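Local coordinates for protein glycosyltransferase (Streptomyces halstedii, PDB 3WAG) that belongs to the glycosyltransferases of the GT-B fold, two Rossmann-like domains facing each other across a cleft, and here holds thymidine-5'-diphosphate, at residues R225-N230 against P400-T405; G231-P236 against P306-L311. All coordinates share one frame; numbering follows the deposited sequence.

Contact 1 (R225-N230 against P400-T405); sequences RHLPFN and PSLTET. With TYD (thymidine-5'-diphosphate), chain F; PO4 (phosphate ion), chain G.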
loop_
_atom_site.group_PDB
_atom_site.type_symbol
_atom_site.label_atom_id
_atom_site.label_comp_id
_atom_site.label_asym_id
_atom_site.label_seq_id
_atom_site.Cartn_x
_atom_site.Cartn_y
_atom_site.Cartn_z
ATOM N N ARG B 225 -6.646 8.287 -14.249
ATOM C CA ARG B 225 -5.408 7.731 -14.743
ATOM C C ARG B 225 -5.139 6.439 -13.897
ATOM O O ARG B 225 -4.437 6.475 -12.871
ATOM C CB ARG B 225 -4.279 8.777 -14.588
ATOM C CG ARG B 225 -2.923 8.338 -15.123
ATOM C CD ARG B 225 -1.819 9.370 -14.940
ATOM N NE ARG B 225 -1.649 9.706 -13.510
ATOM C CZ ARG B 225 -1.192 10.862 -13.043
ATOM N NH1 ARG B 225 -0.877 11.829 -13.890
ATOM N NH2 ARG B 225 -1.059 11.062 -11.732
ATOM N N HIS B 226 -5.715 5.321 -14.346
ATOM C CA HIS B 226 -5.610 4.024 -13.693
ATOM C C HIS B 226 -4.206 3.553 -13.479
ATOM O O HIS B 226 -3.445 3.389 -14.400
ATOM C CB HIS B 226 -6.444 2.989 -14.450
ATOM C CG HIS B 226 -6.537 1.634 -13.748
ATOM N ND1 HIS B 226 -6.890 1.504 -12.438
ATOM C CD2 HIS B 226 -6.327 0.332 -14.233
ATOM C CE1 HIS B 226 -6.904 0.196 -12.107
ATOM N NE2 HIS B 226 -6.529 -0.515 -13.209
ATOM N N LEU B 227 -3.840 3.401 -12.221
ATOM C CA LEU B 227 -2.542 2.871 -11.875
ATOM C C LEU B 227 -2.733 1.314 -11.741
ATOM O O LEU B 227 -3.484 0.858 -10.858
ATOM C CB LEU B 227 -1.999 3.456 -10.561
ATOM C CG LEU B 227 -0.454 3.291 -10.331
ATOM C CD1 LEU B 227 -0.046 3.983 -9.050
ATOM C CD2 LEU B 227 -0.018 1.862 -10.092
ATOM N N PRO B 228 -2.087 0.530 -12.618
ATOM C CA PRO B 228 -2.206 -0.973 -12.607
ATOM C C PRO B 228 -1.257 -1.523 -11.571
ATOM O O PRO B 228 -0.064 -1.373 -11.699
ATOM C CB PRO B 228 -1.711 -1.366 -13.987
ATOM C CG PRO B 228 -0.762 -0.242 -14.399
ATOM C CD PRO B 228 -1.036 0.990 -13.552
ATOM N N PHE B 229 -1.776 -2.117 -10.517
ATOM C CA PHE B 229 -0.888 -2.613 -9.430
ATOM C C PHE B 229 -0.488 -4.073 -9.877
ATOM O O PHE B 229 -1.370 -4.870 -10.220
ATOM C CB PHE B 229 -1.657 -2.591 -8.101
ATOM C CG PHE B 229 -0.933 -3.270 -6.932
ATOM C CD1 PHE B 229 0.223 -2.730 -6.380
ATOM C CD2 PHE B 229 -1.479 -4.451 -6.368
ATOM C CE1 PHE B 229 0.851 -3.350 -5.310
ATOM C CE2 PHE B 229 -0.877 -5.066 -5.287
ATOM C CZ PHE B 229 0.296 -4.527 -4.756
ATOM N N ASN B 230 0.796 -4.395 -9.842
ATOM C CA ASN B 230 1.312 -5.665 -10.335
ATOM C C ASN B 230 1.594 -6.653 -9.234
ATOM O O ASN B 230 2.159 -7.708 -9.480
ATOM C CB ASN B 230 2.559 -5.398 -11.168
ATOM C CG ASN B 230 2.250 -4.486 -12.346
ATOM O OD1 ASN B 230 1.152 -4.554 -12.966
ATOM N ND2 ASN B 230 3.178 -3.609 -12.634
ATOM N N PRO B 400 -7.526 12.210 -14.947
ATOM C CA PRO B 400 -7.393 12.657 -13.586
ATOM C C PRO B 400 -6.505 11.734 -12.694
ATOM O O PRO B 400 -6.560 10.511 -12.773
ATOM C CB PRO B 400 -8.835 12.694 -13.098
ATOM C CG PRO B 400 -9.691 12.773 -14.336
ATOM C CD PRO B 400 -8.933 11.910 -15.295
ATOM N N SER B 401 -5.697 12.344 -11.855
ATOM C CA SER B 401 -4.745 11.663 -11.052
ATOM C C SER B 401 -5.514 10.957 -9.950
ATOM O O SER B 401 -6.724 11.142 -9.784
ATOM C CB SER B 401 -3.771 12.701 -10.474
ATOM O OG SER B 401 -4.357 13.402 -9.402
ATOM N N LEU B 402 -4.848 10.107 -9.180
ATOM C CA LEU B 402 -5.599 9.437 -8.112
ATOM C C LEU B 402 -6.038 10.430 -6.979
ATOM O O LEU B 402 -7.120 10.276 -6.432
ATOM C CB LEU B 402 -4.796 8.227 -7.557
ATOM C CG LEU B 402 -5.069 6.781 -8.022
ATOM C CD1 LEU B 402 -5.381 6.718 -9.477
ATOM C CD2 LEU B 402 -3.806 5.977 -7.864
ATOM N N THR B 403 -5.165 11.353 -6.591
ATOM C CA THR B 403 -5.460 12.466 -5.642
ATOM C C THR B 403 -6.745 13.231 -6.043
ATOM O O THR B 403 -7.740 13.269 -5.302
ATOM C CB THR B 403 -4.316 13.466 -5.660
ATOM O OG1 THR B 403 -3.114 12.780 -5.330
ATOM C CG2 THR B 403 -4.520 14.615 -4.623
ATOM N N GLU B 404 -6.738 13.715 -7.271
ATOM C CA GLU B 404 -7.943 14.209 -7.944
ATOM C C GLU B 404 -9.147 13.270 -7.857
ATOM O O GLU B 404 -10.275 13.724 -7.596
ATOM C CB GLU B 404 -7.615 14.426 -9.412
ATOM C CG GLU B 404 -7.572 15.844 -9.899
ATOM C CD GLU B 404 -7.309 15.858 -11.386
ATOM O OE1 GLU B 404 -8.293 16.061 -12.191
ATOM O OE2 GLU B 404 -6.128 15.598 -11.715
ATOM N N THR B 405 -8.932 11.958 -8.066
ATOM C CA THR B 405 -10.051 11.007 -8.006
ATOM C C THR B 405 -10.585 10.871 -6.594
ATOM O O THR B 405 -11.819 10.720 -6.392
ATOM C CB THR B 405 -9.675 9.601 -8.576
ATOM O OG1 THR B 405 -9.315 9.723 -9.963
ATOM C CG2 THR B 405 -10.869 8.641 -8.474
HETATM P PA TYD F . -3.065 -10.627 -14.538
HETATM O O1A TYD F . -2.309 -11.766 -15.237
HETATM O O2A TYD F . -4.521 -10.745 -14.100
HETATM O O3A TYD F . -2.974 -9.436 -15.669
HETATM P PB TYD F . -4.180 -8.917 -16.651
HETATM O O1B TYD F . -5.016 -10.147 -17.039
HETATM O O2B TYD F . -3.391 -8.193 -17.784
HETATM O O3B TYD F . -5.038 -8.048 -15.692
HETATM O "O5'" TYD F . -2.227 -10.170 -13.199
HETATM C "C5'" TYD F . -2.355 -8.918 -12.473
HETATM C "C4'" TYD F . -1.226 -7.907 -12.821
HETATM O "O4'" TYD F . 0.099 -8.469 -12.702
HETATM C "C3'" TYD F . -1.260 -7.298 -14.239
HETATM O "O3'" TYD F . -1.220 -5.868 -14.098
HETATM C "C2'" TYD F . 0.014 -7.748 -14.941
HETATM C "C1'" TYD F . 0.961 -7.993 -13.749
HETATM N N1 TYD F . 1.992 -8.968 -14.102
HETATM C C2 TYD F . 3.370 -8.634 -14.026
HETATM O O2 TYD F . 3.764 -7.507 -13.629
HETATM N N3 TYD F . 4.308 -9.548 -14.405
HETATM C C4 TYD F . 3.990 -10.784 -14.860
HETATM O O4 TYD F . 4.920 -11.562 -15.169
HETATM C C5 TYD F . 2.553 -11.163 -14.937
HETATM C C5M TYD F . 2.069 -12.514 -15.413
HETATM C C6 TYD F . 1.616 -10.196 -14.537
HETATM P P PO4 G . 2.968 -0.787 -9.215
HETATM O O1 PO4 G . 2.087 -0.027 -8.257
HETATM O O2 PO4 G . 3.004 -0.217 -10.588
HETATM O O3 PO4 G . 4.333 -0.643 -8.578
HETATM O O4 PO4 G . 2.454 -2.176 -9.358
HETATM O O HOH W 1 -2.042 9.363 -10.066
#
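R225 reaches S401 through an extended side chain, CG anti to the backbone N (chi1 -178°) and chi2 likewise anti, that bends only at chi3 (58°); the bend lays its guanidinium beside S401, whose CA sits over one face. NH2 comes 3.4 Å from S401 CB and, in the plane of the group, donates to a water at 2.6 Å. That water also accepts from L402 N, so it joins the arginine to the first turn of helix 402-415. NH1 is held by D397 O. The direct link is between backbones: R225 N donates to P400 O at 2.7 Å in a nearly straight bond (170°). L402 CD1 packs against R225 O, and its CD2 makes the apolar touch, 4.1 Å from L227 CB. The helix start is held from within: S401 OG accepts from E404 N, while S401 N donates to E404 OE2 from above the carboxylate plane. T405 N and T405 OG1 approach S401 O from opposite faces of its plane. N230 OD1 accepts from O3' of thymidine-5'-diphosphate at 2.9 Å, and N230 N donates to a phosphate ion. H226 O accepts from Y396 OH. S401 and E404 thus form a capping box at the N-terminus of helix 402-415, set against 225-230, which from its place between the two sheets probably belongs to the interdomain linker of the GT-B fold and ends with N230 at the nucleotide.

Contact 2 (G231-P236 against P306-L311); sequences GPAVLP and PLHALL. With TYD (thymidine-5'-diphosphate), chain F.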
loop_
_atom_site.group_PDB
_atom_site.type_symbol
_atom_site.label_atom_id
_atom_site.label_comp_id
_atom_site.label_asym_id
_atom_site.label_seq_id
_atom_site.Cartn_x
_atom_site.Cartn_y
_atom_site.Cartn_z
ATOM N N GLY B 231 1.192 -6.324 -8.006
ATOM C CA GLY B 231 1.338 -7.261 -6.877
ATOM C C GLY B 231 2.705 -7.138 -6.230
ATOM O O GLY B 231 3.469 -6.207 -6.575
ATOM N N PRO B 232 3.018 -8.049 -5.272
ATOM C CA PRO B 232 4.338 -8.232 -4.608
ATOM C C PRO B 232 5.560 -8.056 -5.601
ATOM O O PRO B 232 5.529 -8.551 -6.718
ATOM C CB PRO B 232 4.248 -9.689 -4.072
ATOM C CG PRO B 232 3.090 -10.314 -4.787
ATOM C CD PRO B 232 2.118 -9.179 -4.967
ATOM N N ALA B 233 6.597 -7.313 -5.244
ATOM C CA ALA B 233 7.677 -7.089 -6.220
ATOM C C ALA B 233 9.051 -6.973 -5.611
ATOM O O ALA B 233 9.310 -6.180 -4.706
ATOM C CB ALA B 233 7.364 -5.893 -7.129
ATOM N N VAL B 234 9.935 -7.824 -6.085
ATOM C CA VAL B 234 11.337 -7.841 -5.693
ATOM C C VAL B 234 12.123 -7.755 -6.988
ATOM O O VAL B 234 11.949 -8.595 -7.847
ATOM C CB VAL B 234 11.705 -9.145 -4.988
ATOM C CG1 VAL B 234 13.178 -9.143 -4.609
ATOM C CG2 VAL B 234 10.839 -9.374 -3.745
ATOM N N LEU B 235 12.957 -6.736 -7.159
ATOM C CA LEU B 235 13.694 -6.591 -8.400
ATOM C C LEU B 235 14.834 -7.562 -8.417
ATOM O O LEU B 235 15.570 -7.611 -7.445
ATOM C CB LEU B 235 14.223 -5.181 -8.571
ATOM C CG LEU B 235 13.374 -4.209 -9.403
ATOM C CD1 LEU B 235 11.990 -4.002 -8.834
ATOM C CD2 LEU B 235 14.070 -2.871 -9.523
ATOM N N PRO B 236 14.962 -8.368 -9.500
ATOM C CA PRO B 236 16.076 -9.320 -9.499
ATOM C C PRO B 236 17.330 -8.668 -10.078
ATOM O O PRO B 236 17.238 -7.650 -10.768
ATOM C CB PRO B 236 15.571 -10.501 -10.383
ATOM C CG PRO B 236 14.442 -9.944 -11.196
ATOM C CD PRO B 236 14.098 -8.543 -10.685
ATOM N N PRO B 306 8.024 -8.123 -12.525
ATOM C CA PRO B 306 7.170 -6.932 -12.319
ATOM C C PRO B 306 7.203 -6.040 -13.532
ATOM O O PRO B 306 8.254 -5.488 -13.859
ATOM C CB PRO B 306 7.754 -6.248 -11.095
ATOM C CG PRO B 306 9.043 -6.917 -10.783
ATOM C CD PRO B 306 9.135 -8.212 -11.568
ATOM N N LEU B 307 6.060 -5.900 -14.203
ATOM C CA LEU B 307 6.009 -5.166 -15.456
ATOM C C LEU B 307 6.503 -3.701 -15.363
ATOM O O LEU B 307 7.214 -3.207 -16.230
ATOM C CB LEU B 307 4.585 -5.225 -16.003
ATOM C CG LEU B 307 4.250 -6.128 -17.180
ATOM C CD1 LEU B 307 5.360 -7.097 -17.534
ATOM C CD2 LEU B 307 2.853 -6.770 -17.067
ATOM N N HIS B 308 6.121 -2.988 -14.305
ATOM C CA HIS B 308 6.610 -1.589 -14.115
ATOM C C HIS B 308 8.114 -1.482 -14.028
ATOM O O HIS B 308 8.685 -0.420 -14.368
ATOM C CB HIS B 308 5.988 -0.986 -12.864
ATOM C CG HIS B 308 6.140 -1.869 -11.628
ATOM N ND1 HIS B 308 7.052 -1.626 -10.676
ATOM C CD2 HIS B 308 5.449 -3.054 -11.238
ATOM C CE1 HIS B 308 6.935 -2.574 -9.683
ATOM N NE2 HIS B 308 5.976 -3.455 -10.060
ATOM N N ALA B 309 8.790 -2.545 -13.577
ATOM C CA ALA B 309 10.269 -2.522 -13.593
ATOM C C ALA B 309 10.856 -2.940 -14.922
ATOM O O ALA B 309 11.929 -2.488 -15.231
ATOM C CB ALA B 309 10.927 -3.319 -12.458
ATOM N N LEU B 310 10.167 -3.824 -15.658
ATOM C CA LEU B 310 10.637 -4.311 -16.969
ATOM C C LEU B 310 10.319 -3.387 -18.154
ATOM O O LEU B 310 11.185 -3.100 -18.981
ATOM C CB LEU B 310 10.105 -5.748 -17.260
ATOM C CG LEU B 310 10.423 -6.334 -18.651
ATOM C CD1 LEU B 310 11.918 -6.500 -18.892
ATOM C CD2 LEU B 310 9.785 -7.706 -18.773
ATOM N N LEU B 311 9.087 -2.928 -18.258
ATOM C CA LEU B 311 8.656 -2.194 -19.440
ATOM C C LEU B 311 9.483 -0.948 -19.871
ATOM O O LEU B 311 9.611 -0.723 -21.079
ATOM C CB LEU B 311 7.134 -1.857 -19.391
ATOM C CG LEU B 311 6.262 -3.083 -19.597
ATOM C CD1 LEU B 311 4.821 -2.713 -19.424
ATOM C CD2 LEU B 311 6.479 -3.728 -20.982
HETATM P PA TYD F . -3.065 -10.627 -14.538
HETATM O O1A TYD F . -2.309 -11.766 -15.237
HETATM O O2A TYD F . -4.521 -10.745 -14.100
HETATM O O3A TYD F . -2.974 -9.436 -15.669
HETATM P PB TYD F . -4.180 -8.917 -16.651
HETATM O O1B TYD F . -5.016 -10.147 -17.039
HETATM O O2B TYD F . -3.391 -8.193 -17.784
HETATM O O3B TYD F . -5.038 -8.048 -15.692
HETATM O "O5'" TYD F . -2.227 -10.170 -13.199
HETATM C "C5'" TYD F . -2.355 -8.918 -12.473
HETATM C "C4'" TYD F . -1.226 -7.907 -12.821
HETATM O "O4'" TYD F . 0.099 -8.469 -12.702
HETATM C "C3'" TYD F . -1.260 -7.298 -14.239
HETATM O "O3'" TYD F . -1.220 -5.868 -14.098
HETATM C "C2'" TYD F . 0.014 -7.748 -14.941
HETATM C "C1'" TYD F . 0.961 -7.993 -13.749
HETATM N N1 TYD F . 1.992 -8.968 -14.102
HETATM C C2 TYD F . 3.370 -8.634 -14.026
HETATM O O2 TYD F . 3.764 -7.507 -13.629
HETATM N N3 TYD F . 4.308 -9.548 -14.405
HETATM C C4 TYD F . 3.990 -10.784 -14.860
HETATM O O4 TYD F . 4.920 -11.562 -15.169
HETATM C C5 TYD F . 2.553 -11.163 -14.937
HETATM C C5M TYD F . 2.069 -12.514 -15.413
HETATM C C6 TYD F . 1.616 -10.196 -14.537
#
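A233 CB points at the P306 ring, 4.0 Å from CB and only slightly farther from CG, so the methyl meets the CB-CG edge of the ring; such apolar touches carry most of the contact between 231-236 and the start of helix 307-310, with P306 at its N-cap position. Further along, L235 CD1 lies 3.8 Å from A309 CB, with CG close behind; the leucine turns the end of its side chain to the helix although its CB does not head that way. The aromatic contribution is an edge contact: A233 CB approaches H308 NE2 at 4.1 Å, near the plane of the imidazole. With chi1 at 51°, H308 CG stands between its backbone N and carbonyl carbon, which brings NE2 near A233. The H308 side chain also lies about 3 Å (nearest atoms) from a phosphate ion, probably from the crystallisation liquor. Polar bonds serve the helix and the ligand. P306 O accepts from L310 N at 3.1 Å and, weakly, from A309 N, closing the first turn. L307 N donates to O2 of thymidine-5'-diphosphate at 2.9 Å (160°), while L307 CD2 packs 3.6 Å from C2 of the base. T49 of the second subunit packs on A233, L235 and H308, and A233 and V234 pair in parallel with a strand of that subunit. The contact itself is thus non-directional, and the directional bond nearby is L307 N-H to the thymine O2.

Overall arrangement
Both contacts are partly buried. Contact 1 lies nearer the chain centre (about 14 Å between centres) and has no exposed touching residue; contact 2 lies farther out (about 19 Å) and has one. Their own centres are about 18 Å apart. They share one continuous run of chain: 225-230 leads directly into 231-236, and N230 packs on L307 and H308. The inner contact 1 ties this run to the C-terminal helix 402-415 by polar means, a backbone bond, a water and an arginine; the outer contact 2 sets it against 306-311 by methyl, ring and leucine packing, with an imidazole edge. Each also borders the second subunit. Thymidine-5'-diphosphate bridges them, its sugar hydroxyl gripped in contact 1 and its base in contact 2.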